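Local coordinates for transcriptional regulator, MarR family (Methanosarcina mazei, PDB 3S2W), which probably binds DNA as a dimeric winged-helix transcription factor of the MarR family, regulating gene expression, at residues Ser126-Gly129 and Glu130-Ser134; Phe136-Arg139 and Gln140-Glu143; Asp63-Asn66 and Gln67-Ser71; Pro54-Met57 and Arg58-Glu62. One frame throughout, in Å; residues are numbered along the deposited sequence.

How the contacts relate
From the N terminus, contact 4 (54-57 with 58-62) comes first, on helix 53-61, and contact 3 (63-66 with 67-71) follows at once, where strand 65-66 turns into helix 67-74. These two touch, L70 lying on R58 and F55 and I65 on L59, and belong to the winged-helix part of the chain. Contact 1 (126-129 with 130-134) lies near the end of helix 112-133 and contact 2 (136-139 with 140-143) opens helix 138-157; R141 packs on F133 across the turn between them. All four are local and in series, none nested or crossing. Contacts 1, 2 and 4 also touch the second subunit, contact 3 does not; centres of contacts 2 and 3 lie about 33 Å apart.

Contact 1 of 4, residues Ser126-Gly129 and Glu130-Ser134; sequences SEWG and EILFS
One face of the W128 indole is covered by L132, one turn further along the helix. CD2 of L132 stands over the six-membered ring, 4.1 Å from its centroid in a CH-pi contact, while L132 CD1 reaches the pyrrole side at 3.6 Å from W128 NE1. The leucine lies along the NE1-CE2-CZ2 side of that face, its CG above the plane near the rim. I131 meets the same ring system obliquely, its CG2 lying 4.1 Å from W128 CZ3. The tryptophan torsion explains this reach: with chi1 at 176° CG points opposite to the backbone N, which leans the indole beside the carbonyl, on the side where I131 and L132 follow. In F133, G129 O sits obliquely to the ring, 3.4 Å from F133 CD2.

This is the last part of helix 112-133, which in MarR proteins belongs to the dimerisation region. Its backbone is held by i to i+4 bonds, from E130 N to S126 O (2.8 Å) through to F133 N to G129 O (2.8 Å). W128 also meets the ring of Y38 and the side chain of Y34 on helix 23-43, and an alanine in its place would probably open a gap between the two helices and leave the L132 methyls without the aromatic face they rest on. The charged residues turn elsewhere: E127 pairs with K42, and E130 forms a salt bridge with K21 of the second subunit. L132 packs on I28 of the second subunit as well as on L31 of its own chain.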
loop_
_atom_site.group_PDB
_atom_site.type_symbol
_atom_site.label_atom_id
_atom_site.label_comp_id
_atom_site.label_asym_id
_atom_site.label_seq_id
_atom_site.Cartn_x
_atom_site.Cartn_y
_atom_site.Cartn_z
ATOM N N SER A 126 16.145 -4.564 -1.290
ATOM C CA SER A 126 16.671 -5.514 -0.329
ATOM C C SER A 126 16.853 -4.854 1.008
ATOM O O SER A 126 16.545 -5.440 2.035
ATOM C CB SER A 126 18.010 -6.100 -0.802
ATOM O OG SER A 126 17.817 -6.934 -1.928
ATOM N N GLU A 127 17.364 -3.632 1.001
ATOM C CA GLU A 127 17.692 -2.958 2.249
ATOM C C GLU A 127 16.411 -2.707 2.993
ATOM O O GLU A 127 16.376 -2.693 4.218
ATOM C CB GLU A 127 18.424 -1.641 1.982
ATOM C CG GLU A 127 19.794 -1.829 1.344
ATOM C CD GLU A 127 20.345 -0.553 0.756
ATOM O OE1 GLU A 127 21.569 -0.490 0.512
ATOM O OE2 GLU A 127 19.556 0.382 0.525
ATOM N N TRP A 128 15.347 -2.507 2.229
ATOM C CA TRP A 128 14.051 -2.317 2.827
ATOM C C TRP A 128 13.540 -3.617 3.471
ATOM O O TRP A 128 13.096 -3.607 4.622
ATOM C CB TRP A 128 13.084 -1.783 1.789
ATOM C CG TRP A 128 11.715 -1.662 2.316
ATOM C CD1 TRP A 128 10.603 -2.260 1.829
ATOM C CD2 TRP A 128 11.309 -0.938 3.477
ATOM N NE1 TRP A 128 9.516 -1.933 2.595
ATOM C CE2 TRP A 128 9.925 -1.129 3.624
ATOM C CE3 TRP A 128 11.983 -0.132 4.406
ATOM C CZ2 TRP A 128 9.185 -0.528 4.648
ATOM C CZ3 TRP A 128 11.252 0.448 5.433
ATOM C CH2 TRP A 128 9.862 0.258 5.530
ATOM N N GLY A 129 13.621 -4.733 2.747
ATOM C CA GLY A 129 13.212 -6.021 3.287
ATOM C C GLY A 129 14.016 -6.358 4.525
ATOM O O GLY A 129 13.520 -6.957 5.483
ATOM N N GLU A 130 15.272 -5.937 4.497
ATOM C CA GLU A 130 16.233 -6.217 5.551
ATOM C C GLU A 130 15.846 -5.498 6.825
ATOM O O GLU A 130 15.955 -6.030 7.932
ATOM C CB GLU A 130 17.609 -5.720 5.118
ATOM C CG GLU A 130 18.655 -5.777 6.210
ATOM C CD GLU A 130 18.975 -7.200 6.657
ATOM O OE1 GLU A 130 19.636 -7.350 7.711
ATOM O OE2 GLU A 130 18.571 -8.164 5.960
ATOM N N ILE A 131 15.438 -4.253 6.654
ATOM C CA ILE A 131 14.870 -3.510 7.731
ATOM C C ILE A 131 13.614 -4.230 8.230
ATOM O O ILE A 131 13.386 -4.315 9.422
ATOM C CB ILE A 131 14.567 -2.058 7.285
ATOM C CG1 ILE A 131 15.870 -1.257 7.232
ATOM C CG2 ILE A 131 13.563 -1.386 8.238
ATOM C CD1 ILE A 131 15.699 0.149 6.750
ATOM N N LEU A 132 12.791 -4.761 7.337
ATOM C CA LEU A 132 11.551 -5.346 7.829
ATOM C C LEU A 132 11.778 -6.652 8.598
ATOM O O LEU A 132 11.035 -6.967 9.532
ATOM C CB LEU A 132 10.543 -5.551 6.701
ATOM C CG LEU A 132 9.990 -4.296 6.019
ATOM C CD1 LEU A 132 8.913 -4.640 4.959
ATOM C CD2 LEU A 132 9.428 -3.348 7.065
ATOM N N PHE A 133 12.803 -7.402 8.204
ATOM C CA PHE A 133 13.042 -8.740 8.753
ATOM C C PHE A 133 13.913 -8.759 10.001
ATOM O O PHE A 133 14.137 -9.817 10.586
ATOM C CB PHE A 133 13.700 -9.621 7.701
ATOM C CG PHE A 133 12.743 -10.213 6.705
ATOM C CD1 PHE A 133 11.487 -10.633 7.088
ATOM C CD2 PHE A 133 13.119 -10.376 5.384
ATOM C CE1 PHE A 133 10.613 -11.200 6.157
ATOM C CE2 PHE A 133 12.253 -10.934 4.463
ATOM C CZ PHE A 133 10.997 -11.344 4.854
ATOM N N SER A 134 14.430 -7.604 10.397
ATOM C CA SER A 134 15.244 -7.523 11.600
ATOM C C SER A 134 14.620 -8.331 12.748
ATOM O O SER A 134 13.464 -8.109 13.140
ATOM C CB SER A 134 15.452 -6.062 12.015
ATOM O OG SER A 134 16.286 -5.961 13.163
#

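Contact 2 of 4, residues Phe136-Arg139 and Gln140-Glu143; sequences FDDR and QRRE
R141 N donates to D137 O at 2.8 Å and nearly straight, 173° at the hydrogen, closing the first turn of helix 138-157. R142 N to D138 O and E143 N to R139 O carry the pattern on, while F136 and D137 are still in extended conformation before it. At this start the backbone and side chains of D137 and Q140 exchange bonds: D137 N gives its hydrogen to Q140 OE1 at 2.9 Å, and Q140 N gives its own to D137 OD2, an oxygen whose position is less sure.

R141 runs extended from CG to NE and grips the backbone oxygen of F136 side-on, NE at 2.9 Å from F136 O and NH1 at 3.3 Å from the same atom. That oxygen lies in the guanidinium plane, so the group meets the carbonyl edge-on, NE from above the carbonyl plane and NH1 within it, and two bonds to one atom fix its rotation. NH2 makes a long, weak ion pair with E130 of the preceding helix. Nearer the backbone, F136 CB touches the aliphatic part of R141, 3.9 Å from its CG, and the F136 ring meets Q140 CB obliquely, its plane 82° from that of the amide. R142 reaches out to D20 of the second subunit in a salt bridge. The reciprocal pair D137 and Q140 is a capping box, with D137 as the N-cap of helix 138-157.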
loop_
_atom_site.group_PDB
_atom_site.type_symbol
_atom_site.label_atom_id
_atom_site.label_comp_id
_atom_site.label_asym_id
_atom_site.label_seq_id
_atom_site.Cartn_x
_atom_site.Cartn_y
_atom_site.Cartn_z
ATOM N N PHE A 136 14.200 -11.622 12.608
ATOM C CA PHE A 136 13.789 -12.912 12.042
ATOM C C PHE A 136 14.962 -13.742 11.518
ATOM O O PHE A 136 15.843 -13.216 10.837
ATOM C CB PHE A 136 12.779 -12.715 10.912
ATOM C CG PHE A 136 11.516 -12.049 11.354
ATOM C CD1 PHE A 136 10.653 -12.692 12.236
ATOM C CD2 PHE A 136 11.194 -10.778 10.911
ATOM C CE1 PHE A 136 9.489 -12.086 12.654
ATOM C CE2 PHE A 136 10.030 -10.166 11.326
ATOM C CZ PHE A 136 9.173 -10.821 12.192
ATOM N N ASP A 137 14.973 -15.039 11.828
ATOM C CA ASP A 137 15.971 -15.926 11.236
ATOM C C ASP A 137 15.456 -16.481 9.909
ATOM O O ASP A 137 14.354 -16.173 9.484
ATOM C CB ASP A 137 16.378 -17.054 12.198
ATOM C CG ASP A 137 15.256 -18.048 12.449
ATOM O OD1 ASP A 137 15.146 -18.543 13.588
ATOM O OD2 ASP A 137 14.489 -18.349 11.509
ATOM N N ASP A 138 16.248 -17.318 9.269
ATOM C CA ASP A 138 15.918 -17.804 7.942
ATOM C C ASP A 138 14.595 -18.559 7.867
ATOM O O ASP A 138 13.781 -18.268 6.995
ATOM C CB ASP A 138 17.066 -18.647 7.379
ATOM C CG ASP A 138 18.283 -17.809 7.044
ATOM O OD1 ASP A 138 18.113 -16.579 6.883
ATOM O OD2 ASP A 138 19.402 -18.376 6.935
ATOM N N ARG A 139 14.378 -19.522 8.758
ATOM C CA ARG A 139 13.104 -20.224 8.745
ATOM C C ARG A 139 11.965 -19.221 8.831
ATOM O O ARG A 139 10.950 -19.362 8.147
ATOM C CB ARG A 139 12.976 -21.218 9.897
ATOM C CG ARG A 139 11.518 -21.379 10.367
ATOM C CD ARG A 139 11.333 -22.437 11.446
ATOM N NE ARG A 139 11.662 -23.785 10.980
ATOM C CZ ARG A 139 11.466 -24.892 11.695
ATOM N NH1 ARG A 139 10.936 -24.812 12.911
ATOM N NH2 ARG A 139 11.795 -26.080 11.200
ATOM N N GLN A 140 12.132 -18.208 9.673
ATOM C CA GLN A 140 11.038 -17.276 9.948
ATOM C C GLN A 140 10.790 -16.337 8.772
ATOM O O GLN A 140 9.647 -16.094 8.412
ATOM C CB GLN A 140 11.276 -16.504 11.250
ATOM C CG GLN A 140 11.995 -17.319 12.319
ATOM C CD GLN A 140 12.150 -16.574 13.633
ATOM O OE1 GLN A 140 13.221 -16.046 13.957
ATOM N NE2 GLN A 140 11.081 -16.544 14.407
ATOM N N ARG A 141 11.857 -15.818 8.174
ATOM C CA ARG A 141 11.728 -15.032 6.963
ATOM C C ARG A 141 11.015 -15.860 5.905
ATOM O O ARG A 141 10.234 -15.346 5.099
ATOM C CB ARG A 141 13.104 -14.630 6.440
ATOM C CG ARG A 141 13.770 -13.567 7.254
ATOM C CD ARG A 141 15.266 -13.442 6.960
ATOM N NE ARG A 141 15.883 -12.640 8.013
ATOM C CZ ARG A 141 16.585 -11.529 7.817
ATOM N NH1 ARG A 141 17.075 -10.880 8.861
ATOM N NH2 ARG A 141 16.814 -11.072 6.589
ATOM N N ARG A 142 11.289 -17.156 5.907
ATOM C CA ARG A 142 10.804 -17.992 4.828
ATOM C C ARG A 142 9.305 -18.193 4.919
ATOM O O ARG A 142 8.612 -18.087 3.919
ATOM C CB ARG A 142 11.523 -19.343 4.794
ATOM C CG ARG A 142 11.120 -20.221 3.621
ATOM C CD ARG A 142 11.785 -19.776 2.323
ATOM N NE ARG A 142 11.183 -18.585 1.742
ATOM C CZ ARG A 142 10.162 -18.609 0.893
ATOM N NH1 ARG A 142 9.668 -17.471 0.409
ATOM N NH2 ARG A 142 9.630 -19.771 0.539
ATOM N N GLU A 143 8.790 -18.456 6.111
ATOM C CA GLU A 143 7.378 -18.785 6.209
ATOM C C GLU A 143 6.454 -17.564 6.226
ATOM O O GLU A 143 5.256 -17.674 5.943
ATOM C CB GLU A 143 7.101 -19.722 7.391
ATOM C CG GLU A 143 7.271 -19.112 8.748
ATOM C CD GLU A 143 6.700 -20.002 9.835
ATOM O OE1 GLU A 143 5.643 -19.635 10.397
ATOM O OE2 GLU A 143 7.298 -21.069 10.119
#

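Contact 3 of 4, residues Asp63-Asn66 and Gln67-Ser71; sequences DGIN and QESLS
I65 lays its branched side chain against L70, CG2 coming to 3.5 Å from L70 CG, while its other branch lies on S69, with I65 CG1 at 3.6 Å from S69 CB. CG1 stands anti to the backbone N (chi1 177°), and the two branches fork over the start of helix 67-74, covering neighbouring residues on its first turn. The same pair turns inward against helix 53-61, I65 on L59 and L70 on F55 and R58.

N66 is the N-cap. Its OD1 accepts from E68 N at 3.1 Å, the donor lying in the carbonyl plane on a lone pair, and N66 O accepts from L70 N at 3.0 Å. A leucine here has no such side-chain oxygen, and E68 N would probably be left without its mate at the helix start. A water bridges N66 and S69: it accepts from N66 N at 3.0 Å and meets S69 OG at 3.2 Å. Backbone bonds pair I65 with V108 and Q67 with Y106, which ties the short strand to strand 106-110 of the winged-helix sheet.

The chemistry divides cleanly: apolar I65 and L70 fasten the strand-helix corner to the core, while the asparagine oxygen takes up a backbone N-H that has no carbonyl a turn earlier in the helix to bond to.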
loop_
_atom_site.group_PDB
_atom_site.type_symbol
_atom_site.label_atom_id
_atom_site.label_comp_id
_atom_site.label_asym_id
_atom_site.label_seq_id
_atom_site.Cartn_x
_atom_site.Cartn_y
_atom_site.Cartn_z
ATOM N N ASP A 63 10.066 -7.478 -19.631
ATOM C CA ASP A 63 10.274 -6.290 -20.448
ATOM C C ASP A 63 9.475 -6.346 -21.741
ATOM O O ASP A 63 9.096 -7.414 -22.198
ATOM C CB ASP A 63 11.753 -6.151 -20.773
ATOM C CG ASP A 63 12.083 -4.828 -21.396
ATOM O OD1 ASP A 63 11.229 -3.923 -21.347
ATOM O OD2 ASP A 63 13.200 -4.687 -21.920
ATOM N N GLY A 64 9.222 -5.190 -22.340
ATOM C CA GLY A 64 8.461 -5.153 -23.570
ATOM C C GLY A 64 7.003 -5.500 -23.352
ATOM O O GLY A 64 6.370 -6.102 -24.198
ATOM N N ILE A 65 6.456 -5.111 -22.214
ATOM C CA ILE A 65 5.070 -5.423 -21.910
ATOM C C ILE A 65 4.152 -4.267 -22.330
ATOM O O ILE A 65 4.541 -3.102 -22.310
ATOM C CB ILE A 65 4.912 -5.733 -20.415
ATOM C CG1 ILE A 65 3.451 -5.985 -20.058
ATOM C CG2 ILE A 65 5.435 -4.598 -19.582
ATOM C CD1 ILE A 65 3.216 -6.029 -18.552
ATOM N N ASN A 66 2.936 -4.597 -22.734
ATOM C CA ASN A 66 1.967 -3.588 -23.139
ATOM C C ASN A 66 1.544 -2.717 -21.959
ATOM O O ASN A 66 1.276 -3.216 -20.875
ATOM C CB ASN A 66 0.742 -4.273 -23.742
ATOM C CG ASN A 66 -0.118 -3.327 -24.518
ATOM O OD1 ASN A 66 -0.786 -2.455 -23.947
ATOM N ND2 ASN A 66 -0.106 -3.477 -25.837
ATOM N N GLN A 67 1.472 -1.411 -22.174
ATOM C CA GLN A 67 1.207 -0.473 -21.088
ATOM C C GLN A 67 -0.124 -0.743 -20.386
ATOM O O GLN A 67 -0.257 -0.531 -19.187
ATOM C CB GLN A 67 1.239 0.956 -21.603
ATOM C CG GLN A 67 1.162 1.954 -20.503
ATOM C CD GLN A 67 1.157 3.366 -21.009
ATOM O OE1 GLN A 67 2.048 3.778 -21.754
ATOM N NE2 GLN A 67 0.139 4.124 -20.614
ATOM N N GLU A 68 -1.109 -1.226 -21.126
ATOM C CA GLU A 68 -2.355 -1.607 -20.488
ATOM C C GLU A 68 -2.136 -2.823 -19.574
ATOM O O GLU A 68 -2.616 -2.854 -18.440
ATOM C CB GLU A 68 -3.465 -1.855 -21.514
ATOM C CG GLU A 68 -4.843 -1.894 -20.881
ATOM C CD GLU A 68 -5.970 -1.945 -21.901
ATOM O OE1 GLU A 68 -5.692 -2.217 -23.093
ATOM O OE2 GLU A 68 -7.136 -1.709 -21.501
ATOM N N SER A 69 -1.396 -3.815 -20.052
ATOM C CA SER A 69 -1.056 -4.962 -19.215
ATOM C C SER A 69 -0.394 -4.487 -17.913
ATOM O O SER A 69 -0.756 -4.927 -16.831
ATOM C CB SER A 69 -0.137 -5.957 -19.949
ATOM O OG SER A 69 -0.635 -6.308 -21.233
ATOM N N LEU A 70 0.572 -3.581 -18.009
ATOM C CA LEU A 70 1.223 -3.060 -16.808
ATOM C C LEU A 70 0.175 -2.535 -15.850
ATOM O O LEU A 70 0.224 -2.791 -14.652
ATOM C CB LEU A 70 2.192 -1.942 -17.156
ATOM C CG LEU A 70 3.588 -2.400 -17.523
ATOM C CD1 LEU A 70 4.381 -1.196 -17.931
ATOM C CD2 LEU A 70 4.204 -3.074 -16.332
ATOM N N SER A 71 -0.776 -1.797 -16.395
ATOM C CA SER A 71 -1.866 -1.241 -15.604
ATOM C C SER A 71 -2.689 -2.323 -14.877
ATOM O O SER A 71 -2.920 -2.227 -13.669
ATOM C CB SER A 71 -2.774 -0.391 -16.496
ATOM O OG SER A 71 -3.676 0.362 -15.714
HETATM O O HOH W 1 1.702 -7.237 -23.275
#

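Contact 4 of 4, residues Pro54-Met57 and Arg58-Glu62; sequences PFLM and RLYRE
Y60 has CG anti to its own carbonyl carbon (chi1 -65°), which swings the phenol back along the helix toward L56 and M57. In M57, a selenomethionine, the chain bends at both chi2 (-57°) and chi3, curling the selenium round to the ring. There SE lies 4.0 Å from Y60 CD2 and 5.3 Å from the ring centroid, almost in the ring plane: a Met-aromatic contact made at the edge. L56 comes in at the far end of the ring, its CG 3.7 Å from Y60 OH and 4.0 Å from Y60 CE2. One ring face is met by a backbone atom, L56 O standing 3.4 Å from Y60 CD2 and off toward the rim; that same oxygen also accepts from Y60 N at 3.2 Å.

The helix bonds behind these side chains begin with R58 N to P54 O and L59 N to F55 O, the latter 3.0 Å long and close to straight. They weaken at the end, where R61 N to M57 O stretches to 3.5 Å. R61 folds back so that one face of its guanidinium lies against R58 CD.

The Y60 hydroxyl finds its polar partner outside, in G114 O, while the ring packs on L117 and E118 of helix 112-133, where M57 also meets M121. F55 points the other way, into helix 78-90 and onto L70 and L74 of helix 67-74. L56 and L59 rest on L110 of strand 106-110, and R58 and R61 reach Y30 of the second subunit, so helix 53-61 packs against its winged-helix neighbours and helix 112-133, with its arginines facing the partner chain.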
loop_
_atom_site.group_PDB
_atom_site.type_symbol
_atom_site.label_atom_id
_atom_site.label_comp_id
_atom_site.label_asym_id
_atom_site.label_seq_id
_atom_site.Cartn_x
_atom_site.Cartn_y
_atom_site.Cartn_z
ATOM N N PRO A 54 7.358 0.700 -8.935
ATOM C CA PRO A 54 6.661 -0.565 -9.185
ATOM C C PRO A 54 6.708 -0.940 -10.675
ATOM O O PRO A 54 6.996 -2.102 -10.959
ATOM C CB PRO A 54 5.222 -0.273 -8.743
ATOM C CG PRO A 54 5.289 0.958 -7.968
ATOM C CD PRO A 54 6.419 1.753 -8.529
ATOM N N PHE A 55 6.464 0.013 -11.587
ATOM C CA PHE A 55 6.648 -0.201 -13.046
ATOM C C PHE A 55 8.072 -0.608 -13.411
ATOM O O PHE A 55 8.297 -1.628 -14.048
ATOM C CB PHE A 55 6.227 1.041 -13.873
ATOM C CG PHE A 55 4.777 1.415 -13.689
ATOM C CD1 PHE A 55 3.784 0.761 -14.411
ATOM C CD2 PHE A 55 4.405 2.388 -12.754
ATOM C CE1 PHE A 55 2.457 1.064 -14.222
ATOM C CE2 PHE A 55 3.066 2.705 -12.563
ATOM C CZ PHE A 55 2.090 2.040 -13.297
ATOM N N LEU A 56 9.046 0.191 -13.015
ATOM C CA LEU A 56 10.421 -0.199 -13.266
ATOM C C LEU A 56 10.667 -1.655 -12.817
ATOM O O LEU A 56 11.185 -2.453 -13.592
ATOM C CB LEU A 56 11.372 0.775 -12.591
ATOM C CG LEU A 56 12.692 1.028 -13.305
ATOM C CD1 LEU A 56 12.471 1.440 -14.760
ATOM C CD2 LEU A 56 13.511 2.079 -12.556
HETATM N N MSE A 57 10.268 -2.010 -11.593
HETATM C CA MSE A 57 10.532 -3.351 -11.065
HETATM C C MSE A 57 9.849 -4.436 -11.900
HETATM O O MSE A 57 10.377 -5.533 -12.063
HETATM C CB MSE A 57 10.108 -3.472 -9.585
HETATM C CG MSE A 57 10.972 -2.657 -8.597
HETATM SE SE MSE A 57 12.903 -3.096 -8.661
HETATM C CE MSE A 57 12.903 -4.799 -7.701
ATOM N N ARG A 58 8.676 -4.124 -12.431
ATOM C CA ARG A 58 7.963 -5.055 -13.298
ATOM C C ARG A 58 8.678 -5.274 -14.638
ATOM O O ARG A 58 8.807 -6.407 -15.099
ATOM C CB ARG A 58 6.534 -4.562 -13.529
ATOM C CG ARG A 58 5.633 -5.573 -14.206
ATOM C CD ARG A 58 5.576 -6.860 -13.429
ATOM N NE ARG A 58 5.318 -7.985 -14.315
ATOM C CZ ARG A 58 4.222 -8.730 -14.281
ATOM N NH1 ARG A 58 3.271 -8.492 -13.387
ATOM N NH2 ARG A 58 4.091 -9.726 -15.145
ATOM N N LEU A 59 9.151 -4.193 -15.258
ATOM C CA LEU A 59 9.891 -4.321 -16.503
ATOM C C LEU A 59 11.137 -5.190 -16.348
ATOM O O LEU A 59 11.513 -5.885 -17.290
ATOM C CB LEU A 59 10.257 -2.953 -17.065
ATOM C CG LEU A 59 9.030 -2.220 -17.567
ATOM C CD1 LEU A 59 9.370 -0.764 -17.832
ATOM C CD2 LEU A 59 8.526 -2.919 -18.815
ATOM N N TYR A 60 11.777 -5.150 -15.175
ATOM C CA TYR A 60 12.923 -6.039 -14.903
ATOM C C TYR A 60 12.519 -7.513 -14.879
ATOM O O TYR A 60 13.355 -8.384 -15.120
ATOM C CB TYR A 60 13.624 -5.709 -13.581
ATOM C CG TYR A 60 14.272 -4.359 -13.555
ATOM C CD1 TYR A 60 14.991 -3.903 -14.645
ATOM C CD2 TYR A 60 14.147 -3.527 -12.449
ATOM C CE1 TYR A 60 15.582 -2.664 -14.638
ATOM C CE2 TYR A 60 14.731 -2.275 -12.434
ATOM C CZ TYR A 60 15.450 -1.853 -13.532
ATOM O OH TYR A 60 16.041 -0.620 -13.547
ATOM N N ARG A 61 11.257 -7.796 -14.556
ATOM C CA ARG A 61 10.788 -9.164 -14.672
ATOM C C ARG A 61 10.376 -9.465 -16.117
ATOM O O ARG A 61 10.842 -10.422 -16.718
ATOM C CB ARG A 61 9.644 -9.438 -13.709
ATOM C CG ARG A 61 10.070 -10.219 -12.480
ATOM C CD ARG A 61 8.887 -10.473 -11.547
ATOM N NE ARG A 61 8.318 -9.227 -11.033
ATOM C CZ ARG A 61 7.023 -9.037 -10.787
ATOM N NH1 ARG A 61 6.153 -10.022 -11.011
ATOM N NH2 ARG A 61 6.602 -7.861 -10.318
ATOM N N GLU A 62 9.516 -8.628 -16.673
ATOM C CA GLU A 62 8.943 -8.858 -17.987
ATOM C C GLU A 62 9.053 -7.565 -18.779
ATOM O O GLU A 62 8.237 -6.656 -18.614
ATOM C CB GLU A 62 7.467 -9.249 -17.841
ATOM C CG GLU A 62 7.056 -10.545 -18.526
ATOM C CD GLU A 62 6.718 -10.353 -19.996
ATOM O OE1 GLU A 62 7.650 -10.132 -20.802
ATOM O OE2 GLU A 62 5.516 -10.426 -20.341
#